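Local coordinates for protein putative fimbriae assembly chaperone (Salmonella typhimurium, PDB 2CO7) that probably acts as a periplasmic chaperone that helps fold fimbrial subunits and hands them on for fibre assembly, at residues L32-S46 with P63-L76. Sequence-based numbering, arbitrary orientation.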
ATOM      1  N   LEU B  32      -3.053  -7.475  15.666  1.00 19.00           N
ATOM      2  CA  LEU B  32      -3.592  -6.516  14.674  1.00 19.52           C
ATOM      3  C   LEU B  32      -5.042  -6.939  14.431  1.00 20.11           C
ATOM      4  O   LEU B  32      -5.291  -8.083  14.070  1.00 19.53           O
ATOM      5  CB  LEU B  32      -2.793  -6.584  13.372  1.00 19.08           C
ATOM      6  CG  LEU B  32      -3.319  -5.729  12.204  1.00 19.18           C
ATOM      7  CD1 LEU B  32      -3.369  -4.235  12.522  1.00 19.60           C
ATOM      8  CD2 LEU B  32      -2.442  -6.016  10.953  1.00 21.27           C
ATOM      9  N   SER B  33      -5.998  -6.052  14.691  1.00 20.79           N
ATOM     10  CA  SER B  33      -7.410  -6.373  14.454  0.50 20.41           C
ATOM     11  C   SER B  33      -7.702  -6.309  12.943  1.00 20.57           C
ATOM     12  O   SER B  33      -7.173  -5.461  12.248  1.00 20.54           O
ATOM     13  CB  SER B  33      -8.279  -5.384  15.234  0.50 20.99           C
ATOM     14  OG  SER B  33      -9.660  -5.589  15.038  0.50 19.07           O
ATOM     15  N   VAL B  34      -8.555  -7.202  12.455  1.00 19.65           N
ATOM     16  CA  VAL B  34      -9.017  -7.164  11.057  1.00 19.73           C
ATOM     17  C   VAL B  34     -10.532  -7.341  11.102  1.00 19.65           C
ATOM     18  O   VAL B  34     -11.028  -8.223  11.806  1.00 19.59           O
ATOM     19  CB  VAL B  34      -8.391  -8.336  10.202  1.00 20.63           C
ATOM     20  CG1 VAL B  34      -8.732  -9.667  10.812  1.00 23.52           C
ATOM     21  CG2 VAL B  34      -8.824  -8.264   8.715  1.00 23.01           C
ATOM     22  N   SER B  35     -11.247  -6.482  10.376  1.00 18.59           N
ATOM     23  CA  SER B  35     -12.702  -6.572  10.291  1.00 18.40           C
ATOM     24  C   SER B  35     -13.168  -6.616   8.854  1.00 18.43           C
ATOM     25  O   SER B  35     -12.533  -6.043   7.981  1.00 18.06           O
ATOM     26  CB  SER B  35     -13.379  -5.402  11.037  1.00 18.55           C
ATOM     27  OG  SER B  35     -12.841  -5.276  12.362  1.00 21.19           O
ATOM     28  N   ASN B  36     -14.291  -7.308   8.642  1.00 16.26           N
ATOM     29  CA  ASN B  36     -14.952  -7.417   7.349  1.00 17.33           C
ATOM     30  C   ASN B  36     -16.122  -6.433   7.289  1.00 17.86           C
ATOM     31  O   ASN B  36     -17.168  -6.703   7.860  1.00 17.04           O
ATOM     32  CB  ASN B  36     -15.484  -8.863   7.219  1.00 16.58           C
ATOM     33  CG  ASN B  36     -16.323  -9.080   5.996  1.00 17.36           C
ATOM     34  OD1 ASN B  36     -17.066 -10.066   5.902  1.00 22.22           O
ATOM     35  ND2 ASN B  36     -16.237  -8.165   5.050  1.00 15.06           N
ATOM     36  N   PRO B  37     -15.976  -5.313   6.571  1.00 18.68           N
ATOM     37  CA  PRO B  37     -17.094  -4.346   6.434  1.00 18.78           C
ATOM     38  C   PRO B  37     -18.275  -4.796   5.587  1.00 18.69           C
ATOM     39  O   PRO B  37     -19.343  -4.149   5.618  1.00 18.02           O
ATOM     40  CB  PRO B  37     -16.451  -3.129   5.750  1.00 19.54           C
ATOM     41  CG  PRO B  37     -15.143  -3.547   5.291  1.00 20.83           C
ATOM     42  CD  PRO B  37     -14.749  -4.862   5.895  1.00 18.58           C
ATOM     43  N   GLN B  38     -18.098  -5.878   4.839  1.00 17.70           N
ATOM     44  CA  GLN B  38     -19.125  -6.372   3.929  1.00 16.92           C
ATOM     45  C   GLN B  38     -20.185  -7.138   4.667  1.00 17.85           C
ATOM     46  O   GLN B  38     -19.906  -7.776   5.679  1.00 17.86           O
ATOM     47  CB  GLN B  38     -18.505  -7.292   2.872  1.00 17.15           C
ATOM     48  CG  GLN B  38     -17.808  -6.532   1.719  1.00 17.21           C
ATOM     49  CD  GLN B  38     -16.452  -5.872   2.078  1.00 20.12           C
ATOM     50  OE1 GLN B  38     -16.208  -4.744   1.676  1.00 20.49           O
ATOM     51  NE2 GLN B  38     -15.581  -6.572   2.810  1.00 18.50           N
ATOM     52  N   ASN B  39     -21.400  -7.092   4.127  1.00 18.06           N
ATOM     53  CA  ASN B  39     -22.534  -7.817   4.680  1.00 19.34           C
ATOM     54  C   ASN B  39     -22.637  -9.228   4.100  1.00 19.32           C
ATOM     55  O   ASN B  39     -23.727  -9.728   3.813  1.00 19.63           O
ATOM     56  CB  ASN B  39     -23.842  -7.040   4.460  1.00 20.21           C
ATOM     57  CG  ASN B  39     -24.897  -7.392   5.489  1.00 22.50           C
ATOM     58  OD1 ASN B  39     -24.583  -8.022   6.510  1.00 23.01           O
ATOM     59  ND2 ASN B  39     -26.138  -6.986   5.240  1.00 25.28           N
ATOM     60  N   TYR B  40     -21.477  -9.856   3.928  1.00 19.15           N
ATOM     61  CA  TYR B  40     -21.355 -11.219   3.424  1.00 19.23           C
ATOM     62  C   TYR B  40     -19.947 -11.717   3.781  1.00 18.12           C
ATOM     63  O   TYR B  40     -19.082 -10.914   4.097  1.00 18.18           O
ATOM     64  CB  TYR B  40     -21.586 -11.259   1.900  1.00 19.63           C
ATOM     65  CG  TYR B  40     -20.734 -10.312   1.066  1.00 19.77           C
ATOM     66  CD1 TYR B  40     -19.426 -10.637   0.721  1.00 20.30           C
ATOM     67  CD2 TYR B  40     -21.274  -9.114   0.560  1.00 21.51           C
ATOM     68  CE1 TYR B  40     -18.642  -9.765  -0.073  1.00 20.71           C
ATOM     69  CE2 TYR B  40     -20.506  -8.249  -0.227  1.00 20.33           C
ATOM     70  CZ  TYR B  40     -19.208  -8.601  -0.560  1.00 21.11           C
ATOM     71  OH  TYR B  40     -18.468  -7.763  -1.360  1.00 20.88           O
ATOM     72  N   PRO B  41     -19.717 -13.045   3.742  1.00 18.85           N
ATOM     73  CA  PRO B  41     -18.427 -13.594   4.189  1.00 17.72           C
ATOM     74  C   PRO B  41     -17.292 -13.327   3.183  1.00 17.22           C
ATOM     75  O   PRO B  41     -17.535 -13.273   1.965  1.00 18.12           O
ATOM     76  CB  PRO B  41     -18.691 -15.119   4.289  1.00 17.63           C
ATOM     77  CG  PRO B  41     -20.141 -15.304   4.029  1.00 18.76           C
ATOM     78  CD  PRO B  41     -20.625 -14.108   3.267  1.00 17.86           C
ATOM     79  N   ILE B  42     -16.092 -13.138   3.706  1.00 16.99           N
ATOM     80  CA  ILE B  42     -14.884 -13.006   2.902  1.00 16.69           C
ATOM     81  C   ILE B  42     -13.801 -13.966   3.366  1.00 16.96           C
ATOM     82  O   ILE B  42     -13.795 -14.397   4.504  1.00 18.47           O
ATOM     83  CB  ILE B  42     -14.328 -11.570   2.910  1.00 17.61           C
ATOM     84  CG1 ILE B  42     -13.818 -11.177   4.289  1.00 16.91           C
ATOM     85  CG2 ILE B  42     -15.364 -10.604   2.372  1.00 15.14           C
ATOM     86  CD1 ILE B  42     -13.058  -9.806   4.351  1.00 17.76           C
ATOM     87  N   LEU B  43     -12.888 -14.290   2.463  1.00 17.19           N
ATOM     88  CA  LEU B  43     -11.736 -15.110   2.803  1.00 17.43           C
ATOM     89  C   LEU B  43     -10.543 -14.177   3.009  1.00 18.30           C
ATOM     90  O   LEU B  43     -10.380 -13.175   2.303  1.00 18.63           O
ATOM     91  CB  LEU B  43     -11.439 -16.138   1.705  1.00 17.89           C
ATOM     92  CG  LEU B  43     -12.463 -17.223   1.388  1.00 17.73           C
ATOM     93  CD1 LEU B  43     -11.969 -18.216   0.291  1.00 18.28           C
ATOM     94  CD2 LEU B  43     -12.799 -17.986   2.676  1.00 20.63           C
ATOM     95  N   VAL B  44      -9.717 -14.498   3.989  1.00 18.45           N
ATOM     96  CA  VAL B  44      -8.588 -13.641   4.322  1.00 19.54           C
ATOM     97  C   VAL B  44      -7.303 -14.465   4.425  1.00 19.44           C
ATOM     98  O   VAL B  44      -7.324 -15.578   4.940  1.00 20.05           O
ATOM     99  CB  VAL B  44      -8.828 -12.838   5.617  1.00 19.61           C
ATOM    100  CG1 VAL B  44      -7.703 -11.824   5.844  1.00 20.78           C
ATOM    101  CG2 VAL B  44     -10.128 -12.066   5.544  1.00 20.54           C
ATOM    102  N   GLN B  45      -6.213 -13.909   3.907  1.00 19.94           N
ATOM    103  CA  GLN B  45      -4.896 -14.482   4.045  1.00 19.83           C
ATOM    104  C   GLN B  45      -3.990 -13.406   4.627  1.00 20.90           C
ATOM    105  O   GLN B  45      -3.990 -12.259   4.169  1.00 20.70           O
ATOM    106  CB  GLN B  45      -4.390 -14.935   2.686  1.00 21.71           C
ATOM    107  CG  GLN B  45      -2.963 -15.452   2.675  1.00 26.77           C
ATOM    108  CD  GLN B  45      -2.308 -15.201   1.347  1.00 31.64           C
ATOM    109  OE1 GLN B  45      -2.656 -15.811   0.333  1.00 33.22           O
ATOM    110  NE2 GLN B  45      -1.372 -14.275   1.334  1.00 34.28           N
ATOM    111  N   SER B  46      -3.227 -13.766   5.647  1.00 20.43           N
ATOM    112  CA  SER B  46      -2.242 -12.841   6.170  0.50 21.75           C
ATOM    113  C   SER B  46      -0.859 -13.415   5.981  1.00 22.26           C
ATOM    114  O   SER B  46      -0.630 -14.650   6.139  1.00 22.41           O
ATOM    115  CB  SER B  46      -2.489 -12.534   7.638  0.50 20.89           C
ATOM    116  OG  SER B  46      -3.853 -12.307   7.894  0.50 22.58           O
ATOM    117  N   PRO B  63      -4.343 -16.517  12.655  1.00 24.62           N
ATOM    118  CA  PRO B  63      -4.268 -17.581  11.635  1.00 22.85           C
ATOM    119  C   PRO B  63      -3.794 -16.986  10.308  1.00 21.49           C
ATOM    120  O   PRO B  63      -4.186 -15.871   9.997  1.00 22.03           O
ATOM    121  CB  PRO B  63      -5.731 -18.041  11.505  1.00 23.00           C
ATOM    122  CG  PRO B  63      -6.556 -16.818  11.850  1.00 23.13           C
ATOM    123  CD  PRO B  63      -5.725 -16.041  12.877  1.00 24.32           C
ATOM    124  N   PRO B  64      -3.023 -17.739   9.502  1.00 20.62           N
ATOM    125  CA  PRO B  64      -2.598 -17.276   8.165  1.00 21.02           C
ATOM    126  C   PRO B  64      -3.730 -17.283   7.132  1.00 21.02           C
ATOM    127  O   PRO B  64      -3.683 -16.492   6.186  1.00 21.27           O
ATOM    128  CB  PRO B  64      -1.535 -18.286   7.749  1.00 20.99           C
ATOM    129  CG  PRO B  64      -1.820 -19.484   8.558  1.00 20.52           C
ATOM    130  CD  PRO B  64      -2.489 -19.075   9.811  1.00 21.96           C
ATOM    131  N   LEU B  65      -4.740 -18.121   7.377  1.00 19.85           N
ATOM    132  CA  LEU B  65      -5.852 -18.326   6.470  1.00 20.57           C
ATOM    133  C   LEU B  65      -7.150 -18.417   7.292  1.00 20.05           C
ATOM    134  O   LEU B  65      -7.260 -19.269   8.187  1.00 17.98           O
ATOM    135  CB  LEU B  65      -5.616 -19.637   5.734  1.00 22.46           C
ATOM    136  CG  LEU B  65      -5.649 -19.616   4.220  1.00 26.91           C
ATOM    137  CD1 LEU B  65      -6.965 -19.099   3.756  1.00 27.83           C
ATOM    138  CD2 LEU B  65      -4.519 -18.696   3.751  1.00 27.77           C
ATOM    139  N   PHE B  66      -8.123 -17.553   7.016  1.00 19.19           N
ATOM    140  CA  PHE B  66      -9.381 -17.612   7.785  1.00 20.52           C
ATOM    141  C   PHE B  66     -10.531 -17.016   6.983  1.00 20.27           C
ATOM    142  O   PHE B  66     -10.312 -16.378   5.952  1.00 21.21           O
ATOM    143  CB  PHE B  66      -9.225 -16.878   9.137  1.00 20.59           C
ATOM    144  CG  PHE B  66      -8.742 -15.433   9.021  1.00 23.04           C
ATOM    145  CD1 PHE B  66      -9.628 -14.382   9.249  1.00 24.21           C
ATOM    146  CD2 PHE B  66      -7.396 -15.128   8.761  1.00 24.04           C
ATOM    147  CE1 PHE B  66      -9.221 -13.054   9.190  1.00 21.98           C
ATOM    148  CE2 PHE B  66      -6.957 -13.785   8.691  1.00 24.91           C
ATOM    149  CZ  PHE B  66      -7.875 -12.745   8.922  1.00 23.65           C
ATOM    150  N   ARG B  67     -11.745 -17.239   7.458  1.00 20.00           N
ATOM    151  CA  ARG B  67     -12.928 -16.718   6.817  1.00 19.32           C
ATOM    152  C   ARG B  67     -13.525 -15.754   7.828  1.00 20.31           C
ATOM    153  O   ARG B  67     -13.619 -16.074   9.018  1.00 21.90           O
ATOM    154  CB  ARG B  67     -13.877 -17.876   6.507  1.00 20.52           C
ATOM    155  CG  ARG B  67     -15.089 -17.546   5.643  1.00 20.83           C
ATOM    156  CD  ARG B  67     -15.648 -18.899   5.190  1.00 26.69           C
ATOM    157  NE  ARG B  67     -16.828 -18.823   4.331  1.00 31.98           N
ATOM    158  CZ  ARG B  67     -18.082 -18.839   4.771  1.00 33.46           C
ATOM    159  NH1 ARG B  67     -18.334 -18.865   6.071  1.00 35.61           N
ATOM    160  NH2 ARG B  67     -19.087 -18.794   3.908  1.00 34.93           N
ATOM    161  N   LEU B  68     -13.936 -14.585   7.357  1.00 19.97           N
ATOM    162  CA  LEU B  68     -14.724 -13.655   8.179  1.00 20.20           C
ATOM    163  C   LEU B  68     -16.177 -13.632   7.753  1.00 21.29           C
ATOM    164  O   LEU B  68     -16.467 -13.489   6.573  1.00 21.16           O
ATOM    165  CB  LEU B  68     -14.135 -12.256   8.115  1.00 20.23           C
ATOM    166  CG  LEU B  68     -12.785 -12.084   8.824  1.00 19.42           C
ATOM    167  CD1 LEU B  68     -12.338 -10.648   8.573  1.00 18.53           C
ATOM    168  CD2 LEU B  68     -12.876 -12.414  10.318  1.00 24.19           C
ATOM    169  N   GLU B  69     -17.098 -13.800   8.716  1.00 20.64           N
ATOM    170  CA  GLU B  69     -18.513 -13.619   8.436  1.00 19.98           C
ATOM    171  C   GLU B  69     -18.777 -12.134   8.185  1.00 18.34           C
ATOM    172  O   GLU B  69     -17.912 -11.285   8.468  1.00 17.93           O
ATOM    173  CB  GLU B  69     -19.380 -14.112   9.612  1.00 20.57           C
ATOM    174  CG  GLU B  69     -19.232 -15.602   9.950  1.00 24.75           C
ATOM    175  CD  GLU B  69     -19.577 -16.520   8.770  1.00 31.39           C
ATOM    176  OE1 GLU B  69     -20.674 -17.093   8.765  1.00 36.96           O
ATOM    177  OE2 GLU B  69     -18.747 -16.669   7.840  1.00 37.23           O
ATOM    178  N   ALA B  70     -19.980 -11.847   7.682  1.00 18.48           N
ATOM    179  CA  ALA B  70     -20.477 -10.478   7.489  1.00 18.42           C
ATOM    180  C   ALA B  70     -20.139  -9.702   8.762  1.00 18.54           C
ATOM    181  O   ALA B  70     -20.521 -10.129   9.859  1.00 17.11           O
ATOM    182  CB  ALA B  70     -22.024 -10.484   7.259  1.00 17.36           C
ATOM    183  N   ASN B  71     -19.487  -8.555   8.601  1.00 18.51           N
ATOM    184  CA  ASN B  71     -19.220  -7.602   9.705  1.00 18.92           C
ATOM    185  C   ASN B  71     -18.384  -8.157  10.874  1.00 18.52           C
ATOM    186  O   ASN B  71     -18.303  -7.544  11.935  1.00 18.99           O
ATOM    187  CB  ASN B  71     -20.544  -6.960  10.229  1.00 19.80           C
ATOM    188  CG  ASN B  71     -21.643  -6.884   9.160  1.00 22.68           C
ATOM    189  OD1 ASN B  71     -22.419  -7.835   8.961  1.00 28.34           O
ATOM    190  ND2 ASN B  71     -21.754  -5.758   8.520  1.00 22.46           N
ATOM    191  N   GLN B  72     -17.734  -9.304  10.682  1.00 18.59           N
ATOM    192  CA  GLN B  72     -16.953  -9.906  11.745  1.00 18.81           C
ATOM    193  C   GLN B  72     -15.653  -9.174  12.006  1.00 18.90           C
ATOM    194  O   GLN B  72     -14.965  -8.761  11.067  1.00 18.86           O
ATOM    195  CB  GLN B  72     -16.670 -11.386  11.466  1.00 19.32           C
ATOM    196  CG  GLN B  72     -15.936 -12.099  12.624  1.00 19.34           C
ATOM    197  CD  GLN B  72     -15.732 -13.579  12.392  1.00 20.20           C
ATOM    198  OE1 GLN B  72     -16.085 -14.118  11.351  1.00 18.71           O
ATOM    199  NE2 GLN B  72     -15.199 -14.262  13.410  1.00 24.54           N
ATOM    200  N   GLN B  73     -15.304  -9.063  13.279  1.00 18.45           N
ATOM    201  CA  GLN B  73     -14.017  -8.486  13.686  1.00 19.69           C
ATOM    202  C   GLN B  73     -13.239  -9.573  14.421  1.00 21.40           C
ATOM    203  O   GLN B  73     -13.790 -10.297  15.254  1.00 20.12           O
ATOM    204  CB  GLN B  73     -14.229  -7.268  14.595  1.00 19.97           C
ATOM    205  CG  GLN B  73     -12.950  -6.703  15.310  1.00 20.65           C
ATOM    206  CD  GLN B  73     -12.551  -7.463  16.576  1.00 26.15           C
ATOM    207  OE1 GLN B  73     -13.403  -7.871  17.377  1.00 26.34           O
ATOM    208  NE2 GLN B  73     -11.235  -7.586  16.800  1.00 26.07           N
ATOM    209  N   SER B  74     -11.960  -9.670  14.098  1.00 21.80           N
ATOM    210  CA  SER B  74     -11.088 -10.714  14.610  1.00 23.13           C
ATOM    211  C   SER B  74      -9.720 -10.089  14.917  1.00 23.21           C
ATOM    212  O   SER B  74      -9.444  -8.961  14.505  1.00 22.32           O
ATOM    213  CB  SER B  74     -10.885 -11.794  13.558  1.00 24.21           C
ATOM    214  OG  SER B  74     -10.335 -12.939  14.191  1.00 29.54           O
ATOM    215  N   GLN B  75      -8.881 -10.846  15.619  1.00 23.63           N
ATOM    216  CA  GLN B  75      -7.517 -10.428  15.910  1.00 24.83           C
ATOM    217  C   GLN B  75      -6.535 -11.381  15.264  1.00 25.08           C
ATOM    218  O   GLN B  75      -6.732 -12.608  15.263  1.00 26.08           O
ATOM    219  CB  GLN B  75      -7.271 -10.407  17.427  1.00 25.88           C
ATOM    220  CG  GLN B  75      -8.195  -9.519  18.216  1.00 29.23           C
ATOM    221  CD  GLN B  75      -7.850  -8.025  18.142  1.00 33.09           C
ATOM    222  OE1 GLN B  75      -8.652  -7.188  18.572  1.00 38.15           O
ATOM    223  NE2 GLN B  75      -6.674  -7.686  17.610  1.00 32.39           N
ATOM    224  N   LEU B  76      -5.473 -10.828  14.711  1.00 22.65           N
ATOM    225  CA  LEU B  76      -4.398 -11.642  14.232  1.00 22.91           C
ATOM    226  C   LEU B  76      -3.298 -11.528  15.238  1.00 23.10           C
ATOM    227  O   LEU B  76      -3.064 -10.442  15.749  1.00 23.44           O
ATOM    228  CB  LEU B  76      -3.918 -11.102  12.915  1.00 22.63           C
ATOM    229  CG  LEU B  76      -5.016 -10.885  11.886  1.00 28.13           C
ATOM    230  CD1 LEU B  76      -4.380 -10.321  10.647  1.00 30.62           C
ATOM    231  CD2 LEU B  76      -5.761 -12.213  11.618  1.00 30.19           C
TER
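P64 opens the first ladder, its O accepting the N-H of S46. Next, L65 and Q45 form a non-hydrogen-bonded pair, and their side chains, on the face shared with L43 and R67, cross with L65 CD2 against Q45 CG. F66 and V44 exchange both backbone bonds, V44 N to F66 O being 2.8 Å. With chi1 of 55° setting CG between backbone N and carbonyl carbon, the F66 ring folds back over V44: V44 CB sits 3.6 Å from the ring centroid, 19° off its normal, a CH-pi contact. In one of its two conformers, S46 OG lies at the ring edge, 3.5 Å from F66 CE2. R67 runs extended past L43; P41 CB lies over the centre of one face of the R67 guanidinium, 3.7 Å above its plane, while R67 NH1 bridges to E69 OE2 at 2.8 Å. L68 and I42 exchange two backbone bonds, and L68 CD1 reaches V44 CG2 (4.0 Å) and V34. A type II turn, E69 to Q72, reverses the chain: Q72 OE1 takes the N-H of E69, and N71 N bonds to Q38 O. Beyond it, Q72 O receives N36 N, and in the conformer modelled here Q73 NE2 donates to S33 OG at 3.1 Å. S74 and L76 pair with V34 and L32, and L76 CD2 meets V34 CG1 (4.0 Å).

Both ladders are antiparallel (150° between strands 42-46 and 65-68), with V34, V44, F66, L68 and L76 meeting between them; I97 also touches V44 and L76. Two antiparallel ladders, linked by loops and facing each other across a shared apolar interior, typify the immunoglobulin-like beta-sandwich of the PapD N-terminal domain.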